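Side-chain contacts in putative mannose-1-phosphate guanylyl transferase (Thermus thermophilus, PDB 2CU2), which probably transfers a guanylyl group from GTP to mannose 1-phosphate, making GDP-mannose, as a member of the nucleotidyl transferase family: residues A[34-39]-A[67-72]; A[183-188]-A[251-256]. All coordinates share one frame; numbering follows the deposited sequence.

Interaction 1 (A[34-39]-A[67-72]); sequences GKTLLE and RPYADG
Tyr-69 reaches across to the start of helix 37-45 with its ring lying under Leu-38 and its hydroxyl meeting Thr-36 head on. Leu-38 CD2 sits squarely over one face of the ring: the methyl is 3.7 Å from the centroid and only 9° off the ring normal, a well-centred CH-pi contact. Leu-38 CG follows more loosely above the CD1-CE1 side. The leucine gets there because its CG stands anti to the backbone N (chi1 173°), which throws the branch out over the ring. At the far end of the ring, Tyr-69 OH and Thr-36 OG1 come together from opposite directions in a 2.9 Å hydrogen bond. The tyrosine thus ties the short 3-10 turn at 67-69 to the helix, beside the parallel part of the nucleotidyl transferase sheet. Thr-36 is the N-cap of that helix, and with Glu-39 it forms a capping box: Thr-36 OG1 accepts from Glu-39 N at 3.1 Å, while the return bond from Thr-36 N to Glu-39 OE1 is weak at 3.4 Å. The threonine oxygen therefore serves both the helix end and the tyrosine. On the apolar side, Leu-56 of strand 54-59 touches both Leu-38 and Tyr-69. A water closes the circuit on the polar side, donating a hydrogen bond to Glu-39 OE1 at 2.7 Å and hydrogen-bonded to Tyr-69 OH at 2.9 Å.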
# COMPACT_ATOMS: atom_id res chain seq x y z
N GLY A 34 -5.83 14.94 12.15
CA GLY A 34 -4.69 15.49 11.41
C GLY A 34 -3.65 16.13 12.33
O GLY A 34 -2.66 16.72 11.91
N LYS A 35 -3.92 16.02 13.65
CA LYS A 35 -3.10 16.62 14.69
C LYS A 35 -1.99 15.67 15.14
O LYS A 35 -2.15 14.46 15.20
CB LYS A 35 -4.01 16.95 15.88
CG LYS A 35 -4.81 18.23 15.65
CD LYS A 35 -5.31 18.85 16.96
CE LYS A 35 -6.69 19.49 16.82
NZ LYS A 35 -7.42 19.38 18.08
N THR A 36 -0.80 16.21 15.50
CA THR A 36 0.13 15.35 16.24
C THR A 36 -0.34 15.16 17.68
O THR A 36 -1.07 15.97 18.25
CB THR A 36 1.54 15.96 16.24
OG1 THR A 36 1.56 17.14 17.06
CG2 THR A 36 1.99 16.31 14.82
N LEU A 37 0.03 14.07 18.33
CA LEU A 37 -0.43 13.84 19.69
C LEU A 37 0.11 14.91 20.64
O LEU A 37 -0.55 15.28 21.61
CB LEU A 37 -0.03 12.44 20.14
CG LEU A 37 -0.76 11.34 19.34
CD1 LEU A 37 -0.10 9.99 19.58
CD2 LEU A 37 -2.23 11.31 19.74
N LEU A 38 1.31 15.41 20.37
CA LEU A 38 1.90 16.45 21.23
C LEU A 38 1.05 17.70 21.08
O LEU A 38 0.77 18.40 22.05
CB LEU A 38 3.35 16.75 20.83
CG LEU A 38 3.98 17.95 21.55
CD1 LEU A 38 3.93 17.72 23.06
CD2 LEU A 38 5.42 18.15 21.09
N GLU A 39 0.63 17.97 19.85
CA GLU A 39 -0.19 19.14 19.55
C GLU A 39 -1.48 19.12 20.37
O GLU A 39 -1.83 20.10 21.02
CB GLU A 39 -0.53 19.15 18.06
CG GLU A 39 -1.07 20.47 17.54
CD GLU A 39 -1.38 20.41 16.04
OE1 GLU A 39 -0.71 19.64 15.31
OE2 GLU A 39 -2.30 21.14 15.61
N ARG A 67 11.26 22.17 18.32
CA ARG A 67 11.37 23.59 18.60
C ARG A 67 10.11 24.39 18.26
O ARG A 67 9.72 25.29 18.99
CB ARG A 67 12.60 24.18 17.91
CG ARG A 67 13.02 25.52 18.54
CD ARG A 67 14.23 25.39 19.48
NE ARG A 67 14.02 26.15 20.72
CZ ARG A 67 14.88 25.94 21.74
NH1 ARG A 67 15.86 25.06 21.61
NH2 ARG A 67 14.78 26.66 22.86
N PRO A 68 9.50 24.12 17.08
CA PRO A 68 8.26 24.79 16.69
C PRO A 68 7.19 24.77 17.79
O PRO A 68 6.32 25.62 17.85
CB PRO A 68 7.75 24.15 15.39
CG PRO A 68 8.96 23.52 14.73
CD PRO A 68 9.90 23.21 16.01
N TYR A 69 7.27 23.76 18.69
CA TYR A 69 6.29 23.68 19.77
C TYR A 69 6.63 24.63 20.94
O TYR A 69 5.77 25.00 21.75
CB TYR A 69 6.22 22.23 20.27
CG TYR A 69 5.57 21.36 19.23
CD1 TYR A 69 4.18 21.22 19.20
CD2 TYR A 69 6.35 20.62 18.34
CE1 TYR A 69 3.58 20.38 18.28
CE2 TYR A 69 5.74 19.76 17.43
CZ TYR A 69 4.37 19.64 17.39
OH TYR A 69 3.76 18.85 16.44
N ALA A 70 7.92 25.00 21.04
CA ALA A 70 8.38 25.81 22.17
C ALA A 70 7.95 27.28 22.07
O ALA A 70 8.76 28.19 21.96
CB ALA A 70 9.91 25.72 22.22
N ASP A 71 6.64 27.50 22.13
CA ASP A 71 6.08 28.84 22.09
C ASP A 71 5.63 29.16 23.50
O ASP A 71 4.51 28.83 23.90
CB ASP A 71 4.90 28.89 21.11
CG ASP A 71 4.35 30.30 20.94
OD1 ASP A 71 3.69 30.56 19.91
OD2 ASP A 71 4.55 31.14 21.84
N GLY A 72 6.51 29.81 24.26
CA GLY A 72 6.31 30.09 25.68
C GLY A 72 6.70 28.87 26.50
O GLY A 72 7.20 28.95 27.61
O HOH W 1 1.85 20.24 14.77

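Interaction 2 (A[183-188]-A[251-256]); sequences YVWNGG and FPWDDV
Trp-253 points its six-membered ring at strand 184-192, and the closest approach is to another indole: Trp-253 CZ3 lies 3.8 Å from Trp-185 CE3. The two side chains cross at a slant, with Trp-185 CE3 at the edge of the Trp-253 ring and near its plane. Further round the same rim, Trp-253 CH2 comes to 3.9 Å from Asn-186 O. Gly-187 CA approaches obliquely, 4.1 Å from Trp-253 CZ2. A chi1 of 173° turns the Trp-253 indole away from its backbone N and beside the carbonyl carbon, and from there it extends toward strand 184-192. Tyr-148 meets both indoles, edge-to-face in the case of Trp-185, whose NE1 is hydrogen-bonded to Tyr-150 OH.

The pyrrole side is looser and wetter. Trp-253 NE1 stays 4.1 Å from Gly-187 O, and a water spans the gap, accepting from Trp-253 NE1 at 3.2 Å and donating to Gly-187 O at 3.1 Å. Replacing Trp-253 with an alanine is likely to leave Trp-185 CE3 without its indole neighbour, open a gap beside Gly-187 and take from the water its N-H donor. Asx turns shape both segments: Asn-186 OD1 accepts from Gly-188 N, and Asp-254 OD1 from Val-256 N. The arrangement joins a long strand of the central mixed sheet to the two-stranded antiparallel sheet of 111-112 and 253-254, within a nucleotidyl transferase domain of the GT-A kind.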
# COMPACT_ATOMS: atom_id res chain seq x y z
N TYR A 183 -8.80 -3.66 39.45
CA TYR A 183 -7.60 -2.95 39.05
C TYR A 183 -7.88 -1.96 37.91
O TYR A 183 -8.73 -2.18 37.06
CB TYR A 183 -6.56 -3.98 38.60
CG TYR A 183 -6.01 -4.70 39.78
CD1 TYR A 183 -6.82 -4.94 40.88
CD2 TYR A 183 -4.68 -5.13 39.79
CE1 TYR A 183 -6.32 -5.61 41.98
CE2 TYR A 183 -4.18 -5.80 40.89
CZ TYR A 183 -4.99 -6.04 41.99
OH TYR A 183 -4.49 -6.71 43.09
N VAL A 184 -7.15 -0.83 37.92
CA VAL A 184 -7.32 0.13 36.83
C VAL A 184 -6.01 0.38 36.07
O VAL A 184 -4.92 0.07 36.55
CB VAL A 184 -7.84 1.45 37.42
CG1 VAL A 184 -9.19 1.22 38.09
CG2 VAL A 184 -6.86 2.00 38.44
N TRP A 185 -6.14 0.91 34.83
CA TRP A 185 -4.96 1.19 34.01
C TRP A 185 -4.18 2.38 34.56
O TRP A 185 -4.74 3.39 34.98
CB TRP A 185 -5.41 1.50 32.57
CG TRP A 185 -5.81 0.28 31.82
CD1 TRP A 185 -5.35 -1.05 31.99
CD2 TRP A 185 -6.69 0.26 30.66
NE1 TRP A 185 -5.86 -1.90 31.06
CE2 TRP A 185 -6.74 -1.08 30.18
CE3 TRP A 185 -7.43 1.25 29.99
CZ2 TRP A 185 -7.52 -1.39 29.08
CZ3 TRP A 185 -8.21 0.94 28.88
CH2 TRP A 185 -8.26 -0.39 28.43
N ASN A 186 -2.84 2.24 34.57
CA ASN A 186 -1.97 3.37 34.89
C ASN A 186 -1.94 4.35 33.71
O ASN A 186 -1.51 4.02 32.61
CB ASN A 186 -0.56 2.81 35.14
CG ASN A 186 0.37 3.90 35.62
OD1 ASN A 186 0.32 5.05 35.19
ND2 ASN A 186 1.30 3.49 36.50
N GLY A 187 -2.43 5.58 33.96
CA GLY A 187 -2.59 6.53 32.87
C GLY A 187 -1.29 7.26 32.52
O GLY A 187 -1.21 8.03 31.57
N GLY A 188 -0.24 7.05 33.34
CA GLY A 188 1.01 7.67 32.92
C GLY A 188 1.13 9.13 33.37
O GLY A 188 2.07 9.84 33.03
N PHE A 251 -12.59 10.03 30.87
CA PHE A 251 -12.51 10.28 29.44
C PHE A 251 -11.91 9.10 28.68
O PHE A 251 -11.19 8.28 29.23
CB PHE A 251 -11.65 11.53 29.24
CG PHE A 251 -10.39 11.41 30.05
CD1 PHE A 251 -9.34 10.63 29.58
CD2 PHE A 251 -10.29 12.06 31.26
CE1 PHE A 251 -8.19 10.50 30.34
CE2 PHE A 251 -9.13 11.93 32.02
CZ PHE A 251 -8.07 11.15 31.56
N PRO A 252 -12.25 9.02 27.38
CA PRO A 252 -11.65 8.03 26.50
C PRO A 252 -10.13 8.19 26.46
O PRO A 252 -9.60 9.29 26.39
CB PRO A 252 -12.25 8.21 25.11
CG PRO A 252 -13.55 8.99 25.32
CD PRO A 252 -13.22 9.82 26.65
N TRP A 253 -9.44 7.04 26.55
CA TRP A 253 -7.99 7.12 26.64
C TRP A 253 -7.30 5.88 26.05
O TRP A 253 -7.67 4.74 26.28
CB TRP A 253 -7.61 7.27 28.11
CG TRP A 253 -6.14 7.19 28.28
CD1 TRP A 253 -5.22 8.26 28.24
CD2 TRP A 253 -5.37 5.99 28.57
NE1 TRP A 253 -3.95 7.86 28.48
CE2 TRP A 253 -4.02 6.39 28.69
CE3 TRP A 253 -5.71 4.65 28.73
CZ2 TRP A 253 -3.04 5.45 28.98
CZ3 TRP A 253 -4.73 3.71 29.02
CH2 TRP A 253 -3.39 4.11 29.14
N ASP A 254 -6.28 6.16 25.21
CA ASP A 254 -5.48 5.08 24.64
C ASP A 254 -4.02 5.52 24.50
O ASP A 254 -3.71 6.67 24.22
CB ASP A 254 -6.05 4.75 23.26
CG ASP A 254 -5.78 3.28 22.93
OD1 ASP A 254 -4.62 2.95 22.68
OD2 ASP A 254 -6.73 2.50 22.91
N ASP A 255 -3.09 4.58 24.75
CA ASP A 255 -1.69 4.95 24.63
C ASP A 255 -1.24 5.03 23.17
O ASP A 255 -0.16 5.52 22.85
CB ASP A 255 -0.83 3.96 25.44
CG ASP A 255 -0.61 2.67 24.66
OD1 ASP A 255 0.42 2.04 24.89
OD2 ASP A 255 -1.48 2.28 23.89
N VAL A 256 -2.11 4.53 22.27
CA VAL A 256 -1.79 4.52 20.84
C VAL A 256 -0.48 3.79 20.54
O VAL A 256 0.39 4.29 19.82
CB VAL A 256 -1.72 5.96 20.34
CG1 VAL A 256 -1.76 5.97 18.81
CG2 VAL A 256 -2.89 6.76 20.87
O HOH W 2 -1.99 10.12 29.47

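Both contacts lie within the nucleotidyl transferase domain, with centres about 22 Å apart; their nearest atoms come to about 4 Å but do not touch. They follow one another along the chain, interaction 1 closing before interaction 2 opens. Interaction 1 packs helix 37-45 against the 3-10 turn that precedes strand 74-78, beside the parallel strands 3-8, 54-59 and 74-78. Interaction 2 lies by the antiparallel part of the same mixed sheet, where strand 184-192 pairs with 102-107, 134-139 and 150-157. Lys-26, which touches Leu-37 and hydrogen-bonds to Asp-255 O, bridges the two neighbourhoods, so early and late parts of the domain meet between them.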